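Local coordinates for outer membrane protein SusF (Bacteroides thetaiotaomicron, PDB 4FE9), which binds starch at the cell surface through carbohydrate-binding modules, before the polysaccharide is transported into the periplasm for degradation, at residues Asn191-Pro196 with Ala230-Thr235; Asn223-Thr228 with Tyr250-Lys255; Ala302-Val307 with Asn341-Ile346; Phe319-Ala324 with Leu335-Gly340. One frame throughout, in Å; residues are numbered along the deposited sequence.

Contact 1: residues Asn191-Pro196 with Ala230-Thr235; sequences NFKIFP and AGAINT. With GLC (alpha-D-glucopyranose), chain B; GLC (alpha-D-glucopyranose), chain C.
Lys193 NZ is gripped by three oxygens: it donates to O2 and O3 of one glucose unit (chain C), each at 2.8 Å, and weakly to Ala230 O. Extended beyond CG, its chain passes Gly231 and carries the ammonium to the sugar hydroxyls. Asn191 divides its amide between protein and ligand. ND2 gives a hydrogen to O6 of the adjoining glucose (chain B) at 3.0 Å, while Asn234 ND2 donates to Asn191 OD1 at 2.9 Å; that bond is straight (165°), but the donor stands well above the carbonyl plane and the two amides are nearly perpendicular (77°). Asn234 OD1 in turn accepts from Ala236 N. With an alanine at Asn191, the O6 hydroxyl would probably lose its amide donor and Asn234 ND2 its acceptor. Ala232 CB lies against the chain B glucose, 3.5 Å from its O2. On the other face of the antiparallel pair, Ile233 CB sits over the Phe192 ring, 4.0 Å from its centroid, and Thr235 CG2 approaches CE2 obliquely. Reciprocal backbone bonds between Phe192 and Ile233 fix the register. Asp158 and Asp216 add carboxylate bonds, so one amide, an ammonium and carboxylates address sugar hydroxyls while the apolar face packs inward.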
# COMPACT_ATOMS: atom_id res chain seq x y z
N ASN A 191 16.30 -4.61 -17.87
CA ASN A 191 15.52 -3.67 -18.66
C ASN A 191 14.28 -4.35 -19.21
O ASN A 191 14.31 -5.55 -19.53
CB ASN A 191 16.36 -3.12 -19.81
CG ASN A 191 17.47 -2.22 -19.31
OD1 ASN A 191 17.28 -1.49 -18.34
ND2 ASN A 191 18.65 -2.37 -19.87
N PHE A 192 13.18 -3.60 -19.28
CA PHE A 192 11.99 -4.12 -19.93
C PHE A 192 11.10 -3.02 -20.50
O PHE A 192 11.19 -1.85 -20.09
CB PHE A 192 11.19 -4.98 -18.96
CG PHE A 192 10.59 -4.22 -17.80
CD1 PHE A 192 9.25 -3.80 -17.85
CD2 PHE A 192 11.33 -3.95 -16.67
CE1 PHE A 192 8.69 -3.10 -16.80
CE2 PHE A 192 10.76 -3.26 -15.59
CZ PHE A 192 9.41 -2.87 -15.66
N LYS A 193 10.21 -3.41 -21.39
CA LYS A 193 9.11 -2.52 -21.82
C LYS A 193 7.75 -3.21 -21.63
O LYS A 193 7.67 -4.43 -21.50
CB LYS A 193 9.31 -2.10 -23.27
CG LYS A 193 10.43 -1.04 -23.42
CD LYS A 193 10.91 -0.89 -24.86
CE LYS A 193 11.57 0.46 -25.03
NZ LYS A 193 12.20 0.70 -26.32
N ILE A 194 6.67 -2.41 -21.69
CA ILE A 194 5.33 -2.91 -21.66
C ILE A 194 4.71 -2.73 -23.02
O ILE A 194 4.89 -1.70 -23.66
CB ILE A 194 4.50 -2.13 -20.67
CG1 ILE A 194 5.06 -2.30 -19.26
CG2 ILE A 194 3.04 -2.59 -20.69
CD1 ILE A 194 4.61 -1.17 -18.29
N PHE A 195 4.10 -3.78 -23.54
CA PHE A 195 3.47 -3.67 -24.85
C PHE A 195 2.00 -3.94 -24.73
O PHE A 195 1.61 -4.90 -24.09
CB PHE A 195 4.12 -4.65 -25.84
CG PHE A 195 5.50 -4.26 -26.23
CD1 PHE A 195 6.59 -4.58 -25.41
CD2 PHE A 195 5.71 -3.45 -27.32
CE1 PHE A 195 7.86 -4.12 -25.71
CE2 PHE A 195 6.98 -2.98 -27.62
CZ PHE A 195 8.05 -3.38 -26.86
N PRO A 196 1.17 -3.10 -25.37
CA PRO A 196 -0.21 -3.51 -25.59
C PRO A 196 -0.27 -4.77 -26.45
O PRO A 196 0.55 -4.95 -27.36
CB PRO A 196 -0.84 -2.31 -26.33
CG PRO A 196 0.29 -1.61 -26.93
CD PRO A 196 1.48 -1.83 -26.05
N ALA A 230 9.39 5.62 -26.15
CA ALA A 230 9.62 5.19 -24.78
C ALA A 230 10.95 4.46 -24.67
O ALA A 230 11.33 3.72 -25.57
CB ALA A 230 8.49 4.29 -24.30
N GLY A 231 11.70 4.78 -23.61
CA GLY A 231 12.84 3.99 -23.17
C GLY A 231 12.45 2.76 -22.38
O GLY A 231 11.34 2.68 -21.87
N ALA A 232 13.44 1.89 -22.14
CA ALA A 232 13.25 0.74 -21.27
C ALA A 232 13.28 1.10 -19.79
O ALA A 232 14.00 2.03 -19.36
CB ALA A 232 14.30 -0.34 -21.60
N ILE A 233 12.40 0.47 -19.03
CA ILE A 233 12.43 0.61 -17.60
C ILE A 233 13.41 -0.41 -17.04
O ILE A 233 13.45 -1.58 -17.49
CB ILE A 233 11.05 0.36 -17.00
CG1 ILE A 233 9.99 1.33 -17.61
CG2 ILE A 233 11.11 0.43 -15.48
CD1 ILE A 233 8.54 0.90 -17.37
N ASN A 234 14.17 -0.00 -16.02
CA ASN A 234 15.01 -0.96 -15.33
C ASN A 234 14.40 -1.44 -14.01
O ASN A 234 13.88 -0.65 -13.24
CB ASN A 234 16.43 -0.40 -15.11
CG ASN A 234 17.39 -1.46 -14.65
OD1 ASN A 234 17.42 -1.76 -13.47
ND2 ASN A 234 17.87 -2.24 -15.59
N THR A 235 14.46 -2.74 -13.73
CA THR A 235 13.87 -3.26 -12.49
C THR A 235 14.53 -2.69 -11.24
O THR A 235 13.91 -2.64 -10.19
CB THR A 235 13.86 -4.80 -12.40
OG1 THR A 235 15.21 -5.29 -12.52
CG2 THR A 235 13.06 -5.34 -13.49
C1 GLC B . 16.71 -2.23 -24.15
C2 GLC B . 17.21 -0.92 -23.62
C3 GLC B . 18.69 -0.74 -23.92
C4 GLC B . 19.48 -1.97 -23.51
C5 GLC B . 18.87 -3.17 -23.62
C6 GLC B . 19.65 -4.39 -23.21
O2 GLC B . 16.47 0.14 -24.25
O3 GLC B . 19.13 0.43 -23.24
O4 GLC B . 20.88 -2.03 -23.93
O5 GLC B . 17.42 -3.28 -23.54
O6 GLC B . 19.49 -4.55 -21.80
C1 GLC C . 14.27 -3.29 -28.62
C2 GLC C . 13.72 -2.38 -27.52
C3 GLC C . 14.87 -1.74 -26.75
C4 GLC C . 15.76 -2.84 -26.18
C5 GLC C . 16.21 -3.78 -27.29
C6 GLC C . 16.93 -4.96 -26.66
O2 GLC C . 12.96 -1.33 -28.12
O3 GLC C . 14.33 -0.97 -25.70
O4 GLC C . 16.89 -2.28 -25.54
O5 GLC C . 15.07 -4.32 -28.03
O6 GLC C . 17.48 -5.75 -27.68

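Contact 2: residues Asn223-Thr228 with Tyr250-Lys255; sequences NFVSWT and YRFTVK. With EDO (1,2-ethanediol), chain E.
Three backbone hydrogen bonds join Asn223-Thr228 to Tyr250-Lys255. Asn223 and Phe252 form an antiparallel hydrogen-bonded pair, with Asn223 N donating to Phe252 O and Phe252 N returning a bond to Asn223 O at 3.0 Å. Beyond the non-hydrogen-bonded pair Phe224-Arg251, Val225 N donates to Tyr250 O at 3.0 Å in an almost linear bond (179°), although it reaches the oxygen from well above the carbonyl plane.

The charged contact is a cation-pi interaction. Arg251 CZ lies 4.3 Å from the centroid of the Phe224 ring, almost on the ring normal, with NE and NH2 bearing on the ring; the guanidinium is steeply inclined to it, the planes 70° apart. A bend at chi2 brings the group back over the strand, where one of its faces covers the Asn223 backbone. Arg251 NH1 also forms a salt bridge with Asp222, giving the charge a second anchor.

Among the aromatic contacts, Trp227 turns an edge to the face of Tyr250 in a T-shaped pair, centroids 5.3 Å apart and planes at 74°. Its CZ3 comes within 3.9 Å of Tyr250 CG.

The apolar contacts centre on Val225 and Phe252. Val225 CG1 meets the edge of the Tyr250 ring, CG2 comes within 4.0 Å of Phe252 CD1, and Asn223 CB touches Phe252 CE1 at 3.6 Å. Tyr250 and Arg251 together face Asp246 in a G1 beta bulge, just where strand 251-256 begins as the neighbour of edge strand 222-224 in the antiparallel sheet of carbohydrate-binding module 1.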
# COMPACT_ATOMS: atom_id res chain seq x y z
N ASN A 223 7.58 5.51 -11.38
CA ASN A 223 7.59 6.66 -12.27
C ASN A 223 6.44 6.65 -13.27
O ASN A 223 5.61 5.76 -13.26
CB ASN A 223 8.92 6.74 -13.01
CG ASN A 223 9.35 8.17 -13.26
OD1 ASN A 223 8.53 9.10 -13.24
ND2 ASN A 223 10.63 8.36 -13.53
N PHE A 224 6.47 7.60 -14.19
CA PHE A 224 5.45 7.71 -15.22
C PHE A 224 5.75 6.77 -16.36
O PHE A 224 6.91 6.58 -16.72
CB PHE A 224 5.38 9.16 -15.74
CG PHE A 224 4.68 10.11 -14.80
CD1 PHE A 224 3.33 9.96 -14.53
CD2 PHE A 224 5.41 11.07 -14.08
CE1 PHE A 224 2.70 10.77 -13.57
CE2 PHE A 224 4.76 11.95 -13.19
CZ PHE A 224 3.41 11.83 -12.98
N VAL A 225 4.71 6.33 -17.03
CA VAL A 225 4.87 5.63 -18.30
C VAL A 225 4.82 6.59 -19.45
O VAL A 225 3.90 7.38 -19.55
CB VAL A 225 3.75 4.59 -18.46
CG1 VAL A 225 3.85 3.90 -19.84
CG2 VAL A 225 3.81 3.60 -17.33
N SER A 226 5.67 6.36 -20.44
CA SER A 226 5.69 7.16 -21.62
C SER A 226 5.25 6.33 -22.84
O SER A 226 5.52 5.11 -22.90
CB SER A 226 7.11 7.68 -21.86
OG SER A 226 7.23 8.17 -23.17
N TRP A 227 4.57 6.97 -23.78
CA TRP A 227 4.16 6.32 -25.00
C TRP A 227 4.77 6.95 -26.20
O TRP A 227 4.33 6.74 -27.32
CB TRP A 227 2.62 6.31 -25.16
CG TRP A 227 1.98 7.67 -25.00
CD1 TRP A 227 1.77 8.61 -25.98
CD2 TRP A 227 1.40 8.20 -23.82
NE1 TRP A 227 1.10 9.69 -25.47
CE2 TRP A 227 0.83 9.45 -24.15
CE3 TRP A 227 1.34 7.76 -22.49
CZ2 TRP A 227 0.21 10.24 -23.22
CZ3 TRP A 227 0.70 8.52 -21.59
CH2 TRP A 227 0.20 9.81 -21.94
N THR A 228 5.77 7.80 -25.97
CA THR A 228 6.40 8.51 -27.07
C THR A 228 7.90 8.30 -27.12
O THR A 228 8.62 8.80 -26.27
CB THR A 228 6.09 10.03 -27.02
OG1 THR A 228 4.70 10.25 -26.70
CG2 THR A 228 6.40 10.66 -28.39
N TYR A 250 -1.34 5.99 -15.86
CA TYR A 250 -0.05 5.71 -16.60
C TYR A 250 1.19 5.84 -15.74
O TYR A 250 1.99 6.75 -15.90
CB TYR A 250 0.06 6.53 -17.87
CG TYR A 250 -0.67 5.91 -19.00
CD1 TYR A 250 -2.07 5.97 -19.06
CD2 TYR A 250 -0.01 5.05 -19.87
CE1 TYR A 250 -2.78 5.23 -20.03
CE2 TYR A 250 -0.71 4.33 -20.85
CZ TYR A 250 -2.08 4.38 -20.88
OH TYR A 250 -2.74 3.73 -21.90
N ARG A 251 1.28 4.98 -14.75
CA ARG A 251 2.41 4.95 -13.85
C ARG A 251 2.78 3.49 -13.70
O ARG A 251 1.91 2.62 -13.85
CB ARG A 251 2.00 5.50 -12.48
CG ARG A 251 2.29 7.03 -12.32
CD ARG A 251 2.66 7.40 -10.85
NE ARG A 251 3.49 8.59 -10.82
CZ ARG A 251 4.72 8.63 -10.34
NH1 ARG A 251 5.20 7.61 -9.65
NH2 ARG A 251 5.40 9.76 -10.39
N PHE A 252 4.03 3.23 -13.30
CA PHE A 252 4.49 1.87 -13.04
C PHE A 252 5.26 1.87 -11.74
O PHE A 252 5.82 2.90 -11.33
CB PHE A 252 5.37 1.41 -14.18
CG PHE A 252 6.75 2.04 -14.18
CD1 PHE A 252 7.02 3.15 -14.98
CD2 PHE A 252 7.76 1.54 -13.35
CE1 PHE A 252 8.29 3.76 -14.95
CE2 PHE A 252 9.01 2.13 -13.29
CZ PHE A 252 9.29 3.24 -14.10
N THR A 253 5.21 0.75 -11.02
CA THR A 253 6.20 0.47 -10.00
C THR A 253 6.83 -0.90 -10.24
O THR A 253 6.23 -1.77 -10.88
CB THR A 253 5.59 0.45 -8.62
OG1 THR A 253 4.53 -0.50 -8.62
CG2 THR A 253 5.07 1.87 -8.21
N VAL A 254 8.05 -1.07 -9.75
CA VAL A 254 8.67 -2.36 -9.62
C VAL A 254 9.08 -2.53 -8.17
O VAL A 254 9.87 -1.74 -7.67
CB VAL A 254 9.92 -2.45 -10.48
CG1 VAL A 254 10.52 -3.86 -10.38
CG2 VAL A 254 9.56 -2.11 -11.97
N LYS A 255 8.54 -3.56 -7.51
CA LYS A 255 8.68 -3.71 -6.08
C LYS A 255 9.24 -5.08 -5.71
O LYS A 255 9.11 -6.03 -6.47
CB LYS A 255 7.33 -3.47 -5.39
CG LYS A 255 6.93 -1.97 -5.41
CD LYS A 255 5.43 -1.71 -5.16
CE LYS A 255 4.90 -2.54 -4.04
NZ LYS A 255 3.87 -1.76 -3.26
C1 EDO E . 1.61 2.22 -10.54
O1 EDO E . 1.19 3.19 -9.59
C2 EDO E . 1.06 0.86 -10.16
O2 EDO E . 1.42 0.57 -8.81

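Contact 3: residues Ala302-Val307 with Asn341-Ile346; sequences AANDQV and NLKVGI. With GLC (alpha-D-glucopyranose), chain D; EDO (1,2-ethanediol), chain J.
Ala302-Val307 and Asn341-Ile346 run antiparallel, tied by four backbone hydrogen bonds, with Val307 and Leu342 as the hydrogen-bonded pair and Gln306 and Lys343 as the non-hydrogen-bonded one. Backbone bonding continues past them: Val344 N donates to Asp305 O at 2.9 Å, and Asn304 N, within the type II turn from Ala302 to Asp305, donates to Val344 O.

The Asn341 amide is held at both ends. Its ND2 donates to Gln306 OE1 at 2.6 Å in a nearly straight bond (173°). Asn341 ND2 also donates to O3 of the bound glucose (chain D) at 3.1 Å, while Asn341 OD1 accepts from O2 of the same sugar at 2.9 Å. Gln306 reaches the amide because its chain is extended beyond CG (chi2 170°); the two amide planes are inclined by 51°. Gln306, in the second shell, is likely to fix which end of the amide faces O3. A leucine in place of Asn341 would probably leave Gln306 OE1 without this donor and both sugar hydroxyls without their amide partner.

Gln306 CG packs against Lys343 CB on the same face of the sheet. On the opposite face the Val307 and Leu342 side chains run alongside each other, CG2 of Val307 4.1 Å from CB of Leu342. With Trp272 touching both Gln306 and Asn341, this antiparallel strand pair supplies Asn341 to the glycan pocket of carbohydrate-binding module 2, where Trp272 also lies.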
# COMPACT_ATOMS: atom_id res chain seq x y z
N ALA A 302 -1.17 -7.40 28.10
CA ALA A 302 -1.37 -6.41 29.18
C ALA A 302 -1.40 -4.99 28.62
O ALA A 302 -1.05 -4.75 27.45
CB ALA A 302 -0.27 -6.54 30.18
N ALA A 303 -1.72 -4.02 29.47
CA ALA A 303 -1.62 -2.62 29.08
C ALA A 303 -0.17 -2.19 29.20
O ALA A 303 0.54 -2.68 30.05
CB ALA A 303 -2.53 -1.75 29.95
N ASN A 304 0.33 -1.55 28.13
CA ASN A 304 1.73 -1.07 28.09
C ASN A 304 2.79 -2.10 27.75
O ASN A 304 3.98 -1.81 27.79
CB ASN A 304 2.09 -0.35 29.39
CG ASN A 304 1.21 0.87 29.66
OD1 ASN A 304 0.34 1.23 28.85
ND2 ASN A 304 1.38 1.46 30.82
N ASP A 305 2.37 -3.32 27.45
CA ASP A 305 3.25 -4.29 26.78
C ASP A 305 3.79 -3.68 25.47
O ASP A 305 3.06 -3.06 24.73
CB ASP A 305 2.48 -5.58 26.47
CG ASP A 305 2.36 -6.52 27.71
OD1 ASP A 305 3.20 -6.37 28.65
OD2 ASP A 305 1.44 -7.41 27.72
N GLN A 306 5.09 -3.82 25.24
CA GLN A 306 5.67 -3.47 23.92
C GLN A 306 6.12 -4.72 23.20
O GLN A 306 6.63 -5.63 23.82
CB GLN A 306 6.85 -2.52 24.09
CG GLN A 306 6.43 -1.14 24.63
CD GLN A 306 7.60 -0.27 25.02
OE1 GLN A 306 8.50 -0.03 24.22
NE2 GLN A 306 7.55 0.26 26.22
N VAL A 307 5.92 -4.75 21.89
CA VAL A 307 6.35 -5.89 21.07
C VAL A 307 7.05 -5.49 19.78
O VAL A 307 6.81 -4.40 19.24
CB VAL A 307 5.16 -6.81 20.71
CG1 VAL A 307 4.56 -7.46 21.98
CG2 VAL A 307 4.13 -6.06 19.95
N ASN A 341 8.97 0.67 18.80
CA ASN A 341 8.25 -0.48 19.33
C ASN A 341 6.79 -0.30 19.11
O ASN A 341 6.29 0.82 19.14
CB ASN A 341 8.49 -0.60 20.83
CG ASN A 341 9.90 -0.98 21.18
OD1 ASN A 341 10.69 -1.35 20.32
ND2 ASN A 341 10.19 -1.01 22.48
N LEU A 342 6.06 -1.41 19.00
CA LEU A 342 4.63 -1.36 19.04
C LEU A 342 4.09 -1.55 20.46
O LEU A 342 4.34 -2.59 21.11
CB LEU A 342 4.02 -2.40 18.10
CG LEU A 342 2.50 -2.42 18.08
CD1 LEU A 342 1.96 -1.13 17.50
CD2 LEU A 342 1.96 -3.61 17.33
N LYS A 343 3.35 -0.54 20.93
CA LYS A 343 2.85 -0.54 22.30
C LYS A 343 1.36 -0.80 22.32
O LYS A 343 0.60 -0.20 21.57
CB LYS A 343 3.17 0.80 23.00
CG LYS A 343 2.41 1.02 24.34
CD LYS A 343 3.17 2.00 25.25
CE LYS A 343 2.20 2.88 26.04
NZ LYS A 343 2.87 4.14 26.53
N VAL A 344 0.96 -1.78 23.12
CA VAL A 344 -0.43 -2.09 23.23
C VAL A 344 -0.96 -1.40 24.50
O VAL A 344 -0.33 -1.48 25.55
CB VAL A 344 -0.65 -3.63 23.33
CG1 VAL A 344 -2.12 -3.93 23.38
CG2 VAL A 344 0.02 -4.34 22.15
N GLY A 345 -2.05 -0.66 24.36
CA GLY A 345 -2.52 0.20 25.46
C GLY A 345 -3.64 -0.42 26.30
O GLY A 345 -3.73 -0.15 27.52
N ILE A 346 -4.53 -1.16 25.63
CA ILE A 346 -5.67 -1.80 26.26
C ILE A 346 -5.41 -3.34 26.43
O ILE A 346 -5.35 -4.09 25.43
CB ILE A 346 -6.90 -1.60 25.39
CG1 ILE A 346 -7.14 -0.10 25.15
CG2 ILE A 346 -8.11 -2.30 25.97
CD1 ILE A 346 -8.32 0.20 24.32
C1 GLC D . 14.72 -4.02 21.77
C2 GLC D . 13.66 -2.98 22.06
C3 GLC D . 14.18 -1.93 23.06
C4 GLC D . 14.71 -2.58 24.31
C5 GLC D . 15.80 -3.57 23.90
C6 GLC D . 16.34 -4.33 25.10
O2 GLC D . 13.38 -2.33 20.84
O3 GLC D . 13.13 -1.02 23.39
O4 GLC D . 15.26 -1.56 25.17
O5 GLC D . 15.27 -4.53 22.99
O6 GLC D . 17.53 -5.00 24.70
C1 EDO J . -2.09 -3.77 32.21
O1 EDO J . -3.19 -4.67 31.95
C2 EDO J . -0.93 -4.55 32.82
O2 EDO J . 0.28 -3.79 32.78

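Contact 4: residues Phe319-Ala324 with Leu335-Gly340; sequences FGFVDA and LSDEGG
Phe321 lays one face of its ring over the CB of Asp337, which stands 3.5 Å from the ring centroid and 18° off the normal, a CH-pi contact displaced toward the rim. The nearest ring atoms are CG and CD2, each 3.4 Å from Asp337 CB. From there the carboxylate runs outward beyond the CD2 side of the ring, almost parallel to it (9°), with Asp337 OD2 3.6 Å from Phe321 CD2. CG of Phe321 is anti to its amide nitrogen (chi1 -175°), which carries the ring across to strand 336-338, where CD1 also meets the peptide between Ser336 and Asp337.

That strand turns back into strand 341-343 through Gly339 and Gly340, forming a beta hairpin at the edge of the sheet in carbohydrate-binding module 2. Asp337 braces the turn with an Asx motif: its OD1 accepts from Gly340 N at 2.7 Å through the syn lone pair.

Gly340 O then binds the 319-324 loop, accepting from Phe321 N at 3.0 Å, with the donor well above the carbonyl plane. Gly320 CA approaches the same oxygen at 3.3 Å in a CA-H...O contact; a beta carbon on Gly320 would collide with it. Leu342, in the second hairpin strand, also touches Phe321.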
# COMPACT_ATOMS: atom_id res chain seq x y z
N PHE A 319 10.87 -5.48 13.07
CA PHE A 319 10.07 -4.27 12.97
C PHE A 319 9.04 -4.22 14.09
O PHE A 319 8.68 -5.25 14.67
CB PHE A 319 9.37 -4.18 11.60
CG PHE A 319 8.51 -5.38 11.28
CD1 PHE A 319 7.12 -5.33 11.44
CD2 PHE A 319 9.06 -6.50 10.67
CE1 PHE A 319 6.31 -6.43 11.12
CE2 PHE A 319 8.29 -7.65 10.42
CZ PHE A 319 6.90 -7.61 10.62
N GLY A 320 8.54 -3.02 14.37
CA GLY A 320 7.57 -2.83 15.43
C GLY A 320 6.39 -2.02 14.93
O GLY A 320 5.64 -2.46 14.03
N PHE A 321 6.26 -0.79 15.43
CA PHE A 321 5.25 0.13 14.92
C PHE A 321 5.55 0.45 13.43
O PHE A 321 6.70 0.70 13.05
CB PHE A 321 5.21 1.41 15.77
CG PHE A 321 4.12 2.35 15.39
CD1 PHE A 321 2.85 2.21 15.93
CD2 PHE A 321 4.35 3.35 14.44
CE1 PHE A 321 1.77 2.98 15.45
CE2 PHE A 321 3.32 4.23 14.07
CZ PHE A 321 2.01 4.03 14.56
N VAL A 322 4.54 0.30 12.58
CA VAL A 322 4.67 0.59 11.16
C VAL A 322 3.50 1.48 10.72
O VAL A 322 2.54 1.64 11.45
CB VAL A 322 4.66 -0.71 10.29
CG1 VAL A 322 5.72 -1.68 10.75
CG2 VAL A 322 3.29 -1.36 10.32
N ASP A 323 3.53 1.94 9.48
CA ASP A 323 2.53 2.91 9.03
C ASP A 323 1.16 2.33 8.68
O ASP A 323 0.14 2.95 8.97
CB ASP A 323 3.08 3.75 7.88
CG ASP A 323 3.49 5.14 8.34
OD1 ASP A 323 4.64 5.28 8.86
OD2 ASP A 323 2.63 6.07 8.26
N ALA A 324 1.11 1.13 8.09
CA ALA A 324 -0.20 0.57 7.69
C ALA A 324 -0.84 -0.21 8.85
O ALA A 324 -0.82 -1.47 8.90
CB ALA A 324 -0.07 -0.31 6.43
N LEU A 335 -3.36 1.08 20.29
CA LEU A 335 -1.96 0.86 19.84
C LEU A 335 -1.23 2.20 19.67
O LEU A 335 -1.79 3.14 19.13
CB LEU A 335 -1.92 0.09 18.50
CG LEU A 335 -2.51 -1.32 18.47
CD1 LEU A 335 -2.55 -1.82 17.02
CD2 LEU A 335 -1.66 -2.28 19.37
N SER A 336 0.06 2.23 19.95
CA SER A 336 0.84 3.40 19.61
C SER A 336 2.30 3.09 19.38
O SER A 336 2.78 1.98 19.69
CB SER A 336 0.71 4.48 20.72
OG SER A 336 1.41 4.09 21.90
N ASP A 337 3.04 4.11 18.98
CA ASP A 337 4.45 3.98 18.67
C ASP A 337 5.24 4.40 19.89
O ASP A 337 4.93 5.40 20.52
CB ASP A 337 4.78 4.90 17.48
CG ASP A 337 6.25 4.87 17.11
OD1 ASP A 337 7.05 4.13 17.74
OD2 ASP A 337 6.61 5.61 16.16
N GLU A 338 6.20 3.59 20.27
CA GLU A 338 7.01 3.89 21.42
C GLU A 338 8.47 3.62 21.12
O GLU A 338 8.95 2.50 21.30
CB GLU A 338 6.53 3.07 22.63
CG GLU A 338 7.31 3.31 23.89
CD GLU A 338 6.84 4.55 24.65
OE1 GLU A 338 5.79 5.12 24.27
OE2 GLU A 338 7.55 4.97 25.60
N GLY A 339 9.15 4.63 20.55
CA GLY A 339 10.51 4.46 20.03
C GLY A 339 10.62 3.37 18.97
O GLY A 339 11.62 2.65 18.91
N GLY A 340 9.57 3.22 18.16
CA GLY A 340 9.59 2.25 17.05
C GLY A 340 9.10 0.87 17.48
O GLY A 340 8.87 -0.00 16.64

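In the fold
After an N-terminal domain that holds none of these contacts, the chain enters carbohydrate-binding module 1. Strand 191-196 waits until 230-235 returns to close contact 1, but 223-228 has already passed, and its partner 250-255 comes only later, so contacts 1 and 2 cross. They join opposite outermost strands to one antiparallel sheet and meet where Ile233 packs on Phe252 and Phe192 on Val254. Module 2 follows in series: 302-307 opens the loop that contact 3 closes at 341-346, and contact 4 forms wholly within that loop, spanning helix 327-333. Neighbouring strands 336-338 and 341-343 unite them. Centres of contacts 1 and 3 lie about 46 Å apart.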